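Long-range contacts in reticulocyte binding protein (Streptococcus agalactiae COH1, PDB 3FAW), which probably hydrolyses alpha-1,6 branch linkages in alpha-glucans as a cell-wall-anchored pullulanase of the streptococcal surface: residues E123-Q127 against E405-Y409; S320-V324 against A396-L400; H410-E414 against F491-G496. One frame throughout, in Å; residues are numbered along the deposited sequence.

Contact 1 of 3, residues E123-Q127 against E405-Y409; sequences EFKDQ and EPNYY
Lys125 reaches off helix 122-129 straight into the loop 405-409, and its path accounts for most of this contact. Lys125 CB lies 4.0 Å from Tyr408 CD1, and Lys125 CD comes equally near the same ring carbon, obliquely, as the two side chains slide past each other in opposite directions. CE then approaches the carboxylate of Glu405. At the tip, Lys125 NZ forms a salt bridge of 2.9 Å with Glu405 OE2, arriving on the anti lone pair, away from the other oxygen. A second hydrogen bond goes from Lys125 NZ to the backbone O of Asn407 at 3.2 Å; here the ammonium stands well above the carbonyl plane, 62° out of it. Pro406 O is nearer still to Lys125 NZ, at 2.8 Å, but its angle is too poor for a bond. The chain can span this gap because it is extended from CG onward, with chi2 to chi4 all close to 180°. Glu405 does not rely on the lysine alone: its OE1 is hydrogen-bonded to Ser154 OG.

One residue on, Asp126 receives a short hydrogen bond from Tyr408 OH, 2.6 Å to Asp126 OD1, on the syn lone pair. OD1 sits at the ring edge, near the ring plane, while the carboxylate is turned 76° to it. Asp126 OD2 takes the backbone N of Ala432, and Tyr408 OH in turn accepts from Met433 N, so acid and phenol together meet two successive amides at the start of helix 432-449. The contact thus joins the short helix that follows strand 114-120 to a loop of the catalytic barrel domain, with Trp151 of strand 146-151 against the Tyr408 ring.

Contact 2 of 3, residues S320-V324 against A396-L400; sequences SYFYV and AKTYL
Two loops on the C-terminal side of the catalytic TIM barrel meet here, one following strand 312-315 and the other following strand 385-390. Phe322 is the main apolar piece. Its CB packs on Ala396 CB at 3.4 Å, and its ring turns one face to the aliphatic part of Lys397, whose CG stands 4.3 Å from the ring centroid and only 10° off the normal, a CH-pi contact. The lysine chain crosses the phenylalanine at about a right angle. A bend at chi2 (-67°) then carries it past the ring, Lys397 CE coming within 3.9 Å of Phe322 CE2, and on to Tyr323, where Lys397 NZ donates a hydrogen bond of 3.0 Å to Tyr323 OH. Tyr323 is the centre of an inverse gamma turn, and the edge of the Phe322 ring (CD2) lies over one face of the Tyr323 ring, toward its rim. Tyr399 adds its OH obliquely, 3.6 Å from Phe322 CZ; that hydroxyl is hydrogen-bonded to Lys237 O, and the Lys237 ammonium makes a cation-pi contact with the Tyr399 ring. Trp227 also meets the Phe322 ring, with its NE1 bonded to Phe322 O, so residues from the loop between strands 212-216 and 241-242 border this junction beside helix 399-402.

Contact 3 of 3, residues H410-E414 against F491-G496; sequences HFMNE and FQGDQG
Gly493 lies flat against the ring of Phe411: its CA sits over the centre of one face, 3.5 Å from the centroid, a CH-pi contact. Phe491 points its edge toward the face of Phe411 in an offset edge-to-face pair, planes at 72°. Beside this apolar patch the two loops are tied by three hydrogen bonds. Met412 N donates to Asp494 OD1 at 2.8 Å, Gln495 N gives a nearly straight bond of 2.9 Å to Met412 O, and Glu414 N reaches Gln495 OE1 at 3.1 Å from above the amide's carbonyl plane. A water bridges the loops as well, donating to Gln495 O at 3.2 Å and, weakly, to Met412 O. The extended Gln495 chain (chi1 -172°, CG opposite the backbone N) carries its amide past Asn413, where it stacks almost parallel with the Glu414 carboxylate.

Farther out, Asp494 OD2 is held by His431 NE2, which fixes the carboxylate for Met412. Arg419 serves both loops, NH1 binding Gly493 O and NE binding Asn413 OD1, while Asn413 ND2 bonds to Ser417 OG. Side-chain acceptors thus stand in for backbone carbonyls at two of the three cross-links, consistent with two irregular loops being held together without a strand ladder.

Along the chain, contact 2 falls wholly within the span between the two segments of contact 1, and the first segment of contact 3 begins immediately after contact 1 ends. The link is the excursion from the barrel between strand 385-390 and helix 432-449: 396-400, 405-409 and 410-414 all belong to it. Contacts 1 and 3 lie 13 Å apart between centres and touch, Met412 SD packing on Asn407 C at 3.6 Å; the centres of contacts 2 and 3 are 21 Å apart, yet Thr398 O touches His410 CE1. This one excursion therefore reaches the N-terminal part of the chain through helix 122-129, which follows strand 114-120, and two other barrel loops, those following strands 312-315 and 482-485.

Contact 1 of 3, residues E123-Q127 against E405-Y409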
loop_
_atom_site.group_PDB
_atom_site.type_symbol
_atom_site.label_atom_id
_atom_site.label_comp_id
_atom_site.label_asym_id
_atom_site.label_seq_id
_atom_site.Cartn_x
_atom_site.Cartn_y
_atom_site.Cartn_z
ATOM N N GLU A 123 -12.132 13.991 20.848
ATOM C CA GLU A 123 -11.103 14.664 21.656
ATOM C C GLU A 123 -11.345 14.466 23.156
ATOM O O GLU A 123 -10.404 14.244 23.920
ATOM C CB GLU A 123 -11.044 16.177 21.365
ATOM C CG GLU A 123 -10.595 16.552 19.951
ATOM C CD GLU A 123 -11.751 16.746 18.983
ATOM O OE1 GLU A 123 -12.851 16.194 19.223
ATOM O OE2 GLU A 123 -11.555 17.448 17.973
ATOM N N PHE A 124 -12.608 14.569 23.565
ATOM C CA PHE A 124 -13.004 14.356 24.960
ATOM C C PHE A 124 -12.907 12.872 25.342
ATOM O O PHE A 124 -12.523 12.547 26.469
ATOM C CB PHE A 124 -14.430 14.881 25.189
ATOM C CG PHE A 124 -14.867 14.890 26.642
ATOM C CD1 PHE A 124 -14.073 15.468 27.623
ATOM C CD2 PHE A 124 -16.094 14.349 27.013
ATOM C CE1 PHE A 124 -14.483 15.487 28.958
ATOM C CE2 PHE A 124 -16.512 14.366 28.340
ATOM C CZ PHE A 124 -15.703 14.936 29.314
ATOM N N LYS A 125 -13.248 11.982 24.406
ATOM C CA LYS A 125 -13.074 10.535 24.608
ATOM C C LYS A 125 -11.597 10.173 24.824
ATOM O O LYS A 125 -11.285 9.311 25.642
ATOM C CB LYS A 125 -13.642 9.734 23.427
ATOM C CG LYS A 125 -15.165 9.690 23.373
ATOM C CD LYS A 125 -15.678 8.675 22.360
ATOM C CE LYS A 125 -17.196 8.529 22.463
ATOM N NZ LYS A 125 -17.786 7.646 21.426
ATOM N N ASP A 126 -10.698 10.828 24.088
ATOM C CA ASP A 126 -9.251 10.668 24.314
ATOM C C ASP A 126 -8.844 11.221 25.680
ATOM O O ASP A 126 -8.057 10.598 26.395
ATOM C CB ASP A 126 -8.429 11.381 23.233
ATOM C CG ASP A 126 -8.402 10.637 21.908
ATOM O OD1 ASP A 126 -8.807 9.456 21.851
ATOM O OD2 ASP A 126 -7.952 11.248 20.914
ATOM N N GLN A 127 -9.365 12.394 26.036
ATOM C CA GLN A 127 -9.075 12.991 27.348
ATOM C C GLN A 127 -9.432 12.023 28.475
ATOM O O GLN A 127 -8.658 11.859 29.417
ATOM C CB GLN A 127 -9.820 14.320 27.540
ATOM C CG GLN A 127 -9.514 15.028 28.879
ATOM C CD GLN A 127 -10.162 16.405 29.008
ATOM O OE1 GLN A 127 -10.347 17.117 28.021
ATOM N NE2 GLN A 127 -10.496 16.788 30.240
ATOM N N GLU A 405 -16.880 0.654 19.299
ATOM C CA GLU A 405 -17.095 1.935 19.964
ATOM C C GLU A 405 -17.629 2.909 18.924
ATOM O O GLU A 405 -16.919 3.242 17.977
ATOM C CB GLU A 405 -15.785 2.458 20.564
ATOM C CG GLU A 405 -15.860 3.853 21.205
ATOM C CD GLU A 405 -16.801 3.935 22.403
ATOM O OE1 GLU A 405 -17.029 2.914 23.084
ATOM O OE2 GLU A 405 -17.303 5.041 22.677
ATOM N N PRO A 406 -18.883 3.361 19.086
ATOM C CA PRO A 406 -19.446 4.254 18.079
ATOM C C PRO A 406 -18.885 5.670 18.185
ATOM O O PRO A 406 -18.414 6.079 19.252
ATOM C CB PRO A 406 -20.946 4.236 18.390
ATOM C CG PRO A 406 -21.023 3.948 19.845
ATOM C CD PRO A 406 -19.833 3.086 20.179
ATOM N N ASN A 407 -18.927 6.399 17.074
ATOM C CA ASN A 407 -18.502 7.795 17.044
ATOM C C ASN A 407 -17.101 7.982 17.638
ATOM O O ASN A 407 -16.923 8.751 18.580
ATOM C CB ASN A 407 -19.511 8.675 17.796
ATOM C CG ASN A 407 -20.952 8.331 17.466
ATOM O OD1 ASN A 407 -21.447 8.643 16.385
ATOM N ND2 ASN A 407 -21.632 7.690 18.405
ATOM N N TYR A 408 -16.112 7.269 17.106
ATOM C CA TYR A 408 -14.729 7.480 17.548
ATOM C C TYR A 408 -13.643 7.080 16.537
ATOM O O TYR A 408 -12.828 7.913 16.136
ATOM C CB TYR A 408 -14.438 6.768 18.881
ATOM C CG TYR A 408 -12.990 6.960 19.252
ATOM C CD1 TYR A 408 -12.578 8.100 19.932
ATOM C CD2 TYR A 408 -12.020 6.043 18.847
ATOM C CE1 TYR A 408 -11.253 8.308 20.231
ATOM C CE2 TYR A 408 -10.693 6.242 19.133
ATOM C CZ TYR A 408 -10.307 7.379 19.827
ATOM O OH TYR A 408 -8.981 7.588 20.120
ATOM N N TYR A 409 -13.612 5.802 16.173
ATOM C CA TYR A 409 -12.484 5.225 15.425
ATOM C C TYR A 409 -12.296 5.826 14.036
ATOM O O TYR A 409 -11.169 5.981 13.561
ATOM C CB TYR A 409 -12.646 3.706 15.280
ATOM C CG TYR A 409 -12.124 2.893 16.448
ATOM C CD1 TYR A 409 -10.760 2.835 16.725
ATOM C CD2 TYR A 409 -12.989 2.150 17.250
ATOM C CE1 TYR A 409 -10.272 2.080 17.780
ATOM C CE2 TYR A 409 -12.510 1.390 18.308
ATOM C CZ TYR A 409 -11.151 1.358 18.565
ATOM O OH TYR A 409 -10.668 0.600 19.605
#

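Contact 2 of 3, residues S320-V324 against A396-L400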
loop_
_atom_site.group_PDB
_atom_site.type_symbol
_atom_site.label_atom_id
_atom_site.label_comp_id
_atom_site.label_asym_id
_atom_site.label_seq_id
_atom_site.Cartn_x
_atom_site.Cartn_y
_atom_site.Cartn_z
ATOM N N SER A 320 -5.293 -9.857 6.942
ATOM C CA SER A 320 -6.610 -10.417 6.649
ATOM C C SER A 320 -7.486 -9.440 5.881
ATOM O O SER A 320 -7.659 -8.300 6.295
ATOM C CB SER A 320 -7.336 -10.832 7.932
ATOM O OG SER A 320 -8.651 -11.287 7.637
ATOM N N TYR A 321 -8.013 -9.906 4.751
ATOM C CA TYR A 321 -8.998 -9.152 3.973
ATOM C C TYR A 321 -10.318 -9.913 3.907
ATOM O O TYR A 321 -10.353 -11.133 4.085
ATOM C CB TYR A 321 -8.474 -8.812 2.571
ATOM C CG TYR A 321 -7.892 -9.962 1.770
ATOM C CD1 TYR A 321 -8.702 -10.745 0.942
ATOM C CD2 TYR A 321 -6.527 -10.239 1.804
ATOM C CE1 TYR A 321 -8.170 -11.787 0.187
ATOM C CE2 TYR A 321 -5.983 -11.279 1.043
ATOM C CZ TYR A 321 -6.810 -12.048 0.240
ATOM O OH TYR A 321 -6.281 -13.073 -0.512
ATOM N N PHE A 322 -11.394 -9.176 3.646
ATOM C CA PHE A 322 -12.756 -9.638 3.935
ATOM C C PHE A 322 -13.376 -10.509 2.839
ATOM O O PHE A 322 -13.846 -11.617 3.111
ATOM C CB PHE A 322 -13.657 -8.423 4.216
ATOM C CG PHE A 322 -15.033 -8.777 4.726
ATOM C CD1 PHE A 322 -15.270 -8.903 6.089
ATOM C CD2 PHE A 322 -16.094 -8.964 3.842
ATOM C CE1 PHE A 322 -16.541 -9.223 6.566
ATOM C CE2 PHE A 322 -17.368 -9.282 4.306
ATOM C CZ PHE A 322 -17.593 -9.411 5.669
ATOM N N TYR A 323 -13.396 -10.008 1.608
ATOM C CA TYR A 323 -14.081 -10.703 0.513
ATOM C C TYR A 323 -13.234 -11.854 -0.031
ATOM O O TYR A 323 -12.452 -11.680 -0.969
ATOM C CB TYR A 323 -14.444 -9.726 -0.602
ATOM C CG TYR A 323 -15.403 -8.644 -0.165
ATOM C CD1 TYR A 323 -14.986 -7.321 -0.063
ATOM C CD2 TYR A 323 -16.728 -8.941 0.147
ATOM C CE1 TYR A 323 -15.858 -6.315 0.332
ATOM C CE2 TYR A 323 -17.615 -7.938 0.547
ATOM C CZ TYR A 323 -17.167 -6.629 0.638
ATOM O OH TYR A 323 -18.022 -5.627 1.030
ATOM N N VAL A 324 -13.402 -13.026 0.573
ATOM C CA VAL A 324 -12.606 -14.203 0.232
ATOM C C VAL A 324 -13.182 -15.478 0.865
ATOM O O VAL A 324 -13.855 -15.424 1.899
ATOM C CB VAL A 324 -11.138 -14.040 0.706
ATOM C CG1 VAL A 324 -11.050 -14.136 2.228
ATOM C CG2 VAL A 324 -10.226 -15.073 0.049
ATOM N N ALA A 396 -12.888 -2.883 5.341
ATOM C CA ALA A 396 -13.847 -3.492 4.417
ATOM C C ALA A 396 -15.287 -3.125 4.760
ATOM O O ALA A 396 -16.112 -2.937 3.870
ATOM C CB ALA A 396 -13.685 -5.017 4.412
ATOM N N LYS A 397 -15.578 -3.038 6.057
ATOM C CA LYS A 397 -16.928 -2.778 6.547
ATOM C C LYS A 397 -16.862 -1.804 7.706
ATOM O O LYS A 397 -16.103 -2.017 8.645
ATOM C CB LYS A 397 -17.586 -4.080 7.031
ATOM C CG LYS A 397 -17.795 -5.136 5.959
ATOM C CD LYS A 397 -18.823 -4.698 4.932
ATOM C CE LYS A 397 -19.181 -5.829 3.989
ATOM N NZ LYS A 397 -20.230 -5.421 3.009
ATOM N N THR A 398 -17.673 -0.748 7.649
ATOM C CA THR A 398 -17.695 0.276 8.697
ATOM C C THR A 398 -17.968 -0.326 10.079
ATOM O O THR A 398 -17.415 0.133 11.077
ATOM C CB THR A 398 -18.751 1.372 8.380
ATOM O OG1 THR A 398 -18.437 1.987 7.125
ATOM C CG2 THR A 398 -18.797 2.437 9.472
ATOM N N TYR A 399 -18.795 -1.369 10.136
ATOM C CA TYR A 399 -19.145 -1.998 11.410
ATOM C C TYR A 399 -17.963 -2.657 12.153
ATOM O O TYR A 399 -18.007 -2.793 13.374
ATOM C CB TYR A 399 -20.328 -2.973 11.251
ATOM C CG TYR A 399 -20.105 -4.197 10.377
ATOM C CD1 TYR A 399 -19.227 -5.214 10.760
ATOM C CD2 TYR A 399 -20.817 -4.363 9.192
ATOM C CE1 TYR A 399 -19.044 -6.343 9.971
ATOM C CE2 TYR A 399 -20.646 -5.490 8.398
ATOM C CZ TYR A 399 -19.754 -6.476 8.792
ATOM O OH TYR A 399 -19.585 -7.589 8.008
ATOM N N LEU A 400 -16.915 -3.047 11.425
ATOM C CA LEU A 400 -15.745 -3.704 12.025
ATOM C C LEU A 400 -15.241 -2.996 13.282
ATOM O O LEU A 400 -14.922 -3.641 14.282
ATOM C CB LEU A 400 -14.596 -3.818 11.006
ATOM C CG LEU A 400 -14.666 -5.019 10.065
ATOM C CD1 LEU A 400 -13.774 -4.832 8.834
ATOM C CD2 LEU A 400 -14.292 -6.298 10.827
#

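Contact 3 of 3, residues H410-E414 against F491-G496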
loop_
_atom_site.group_PDB
_atom_site.type_symbol
_atom_site.label_atom_id
_atom_site.label_comp_id
_atom_site.label_asym_id
_atom_site.label_seq_id
_atom_site.Cartn_x
_atom_site.Cartn_y
_atom_site.Cartn_z
ATOM N N HIS A 410 -13.405 6.152 13.381
ATOM C CA HIS A 410 -13.351 6.667 12.019
ATOM C C HIS A 410 -13.289 8.193 12.006
ATOM O O HIS A 410 -13.689 8.849 12.974
ATOM C CB HIS A 410 -14.564 6.188 11.218
ATOM C CG HIS A 410 -14.746 4.702 11.229
ATOM N ND1 HIS A 410 -15.795 4.083 11.875
ATOM C CD2 HIS A 410 -14.007 3.710 10.675
ATOM C CE1 HIS A 410 -15.696 2.775 11.715
ATOM N NE2 HIS A 410 -14.621 2.522 10.991
ATOM N N PHE A 411 -12.775 8.747 10.911
ATOM C CA PHE A 411 -12.961 10.166 10.620
ATOM C C PHE A 411 -14.467 10.404 10.530
ATOM O O PHE A 411 -15.201 9.557 10.021
ATOM C CB PHE A 411 -12.294 10.580 9.309
ATOM C CG PHE A 411 -10.799 10.743 9.390
ATOM C CD1 PHE A 411 -10.212 11.513 10.387
ATOM C CD2 PHE A 411 -9.974 10.153 8.433
ATOM C CE1 PHE A 411 -8.833 11.675 10.446
ATOM C CE2 PHE A 411 -8.588 10.311 8.486
ATOM C CZ PHE A 411 -8.019 11.076 9.494
ATOM N N MET A 412 -14.920 11.546 11.040
ATOM C CA MET A 412 -16.344 11.783 11.237
ATOM C C MET A 412 -16.847 13.076 10.608
ATOM O O MET A 412 -16.098 14.042 10.441
ATOM C CB MET A 412 -16.657 11.810 12.734
ATOM C CG MET A 412 -16.859 10.440 13.363
ATOM S SD MET A 412 -17.088 10.562 15.150
ATOM C CE MET A 412 -15.441 11.064 15.652
ATOM N N ASN A 413 -18.131 13.063 10.256
ATOM C CA ASN A 413 -18.867 14.277 9.938
ATOM C C ASN A 413 -19.225 14.952 11.259
ATOM O O ASN A 413 -19.182 14.315 12.315
ATOM C CB ASN A 413 -20.146 13.957 9.153
ATOM C CG ASN A 413 -19.870 13.312 7.808
ATOM O OD1 ASN A 413 -19.236 13.906 6.946
ATOM N ND2 ASN A 413 -20.368 12.095 7.618
ATOM N N GLU A 414 -19.578 16.235 11.200
ATOM C CA GLU A 414 -19.918 17.010 12.405
ATOM C C GLU A 414 -21.119 16.459 13.177
ATOM O O GLU A 414 -21.252 16.727 14.373
ATOM C CB GLU A 414 -20.156 18.485 12.055
ATOM C CG GLU A 414 -18.877 19.231 11.695
ATOM C CD GLU A 414 -19.112 20.672 11.256
ATOM O OE1 GLU A 414 -18.109 21.389 11.043
ATOM O OE2 GLU A 414 -20.288 21.087 11.122
ATOM N N PHE A 491 -6.810 13.627 0.959
ATOM C CA PHE A 491 -7.197 13.759 2.375
ATOM C C PHE A 491 -8.642 14.226 2.578
ATOM O O PHE A 491 -9.103 15.164 1.923
ATOM C CB PHE A 491 -6.252 14.714 3.116
ATOM C CG PHE A 491 -6.505 14.786 4.602
ATOM C CD1 PHE A 491 -6.001 13.810 5.452
ATOM C CD2 PHE A 491 -7.250 15.827 5.148
ATOM C CE1 PHE A 491 -6.235 13.866 6.824
ATOM C CE2 PHE A 491 -7.489 15.893 6.517
ATOM C CZ PHE A 491 -6.976 14.911 7.357
ATOM N N GLN A 492 -9.345 13.565 3.494
ATOM C CA GLN A 492 -10.677 14.002 3.917
ATOM C C GLN A 492 -10.668 14.417 5.381
ATOM O O GLN A 492 -11.034 15.543 5.708
ATOM C CB GLN A 492 -11.711 12.897 3.670
ATOM C CG GLN A 492 -11.901 12.563 2.196
ATOM C CD GLN A 492 -12.317 13.770 1.374
ATOM O OE1 GLN A 492 -11.661 14.127 0.394
ATOM N NE2 GLN A 492 -13.403 14.414 1.780
ATOM N N GLY A 493 -10.245 13.510 6.256
ATOM C CA GLY A 493 -10.148 13.796 7.687
ATOM C C GLY A 493 -11.496 14.006 8.352
ATOM O O GLY A 493 -12.526 13.571 7.835
ATOM N N ASP A 494 -11.479 14.666 9.510
ATOM C CA ASP A 494 -12.701 15.033 10.231
ATOM C C ASP A 494 -13.276 16.314 9.625
ATOM O O ASP A 494 -12.532 17.253 9.345
ATOM C CB ASP A 494 -12.404 15.269 11.718
ATOM C CG ASP A 494 -12.133 13.983 12.489
ATOM O OD1 ASP A 494 -12.913 13.020 12.355
ATOM O OD2 ASP A 494 -11.154 13.947 13.261
ATOM N N GLN A 495 -14.594 16.359 9.430
ATOM C CA GLN A 495 -15.219 17.531 8.808
ATOM C C GLN A 495 -14.900 18.810 9.589
ATOM O O GLN A 495 -15.128 18.885 10.798
ATOM C CB GLN A 495 -16.741 17.362 8.689
ATOM C CG GLN A 495 -17.401 18.476 7.864
ATOM C CD GLN A 495 -18.920 18.424 7.846
ATOM O OE1 GLN A 495 -19.491 17.324 8.317
ATOM N NE2 GLN A 495 -19.570 19.373 7.402
ATOM N N GLY A 496 -14.359 19.804 8.889
ATOM C CA GLY A 496 -14.044 21.099 9.489
ATOM C C GLY A 496 -12.838 21.112 10.414
ATOM O O GLY A 496 -12.638 22.075 11.153
HETATM O O HOH W 1 -16.102 16.582 12.812
#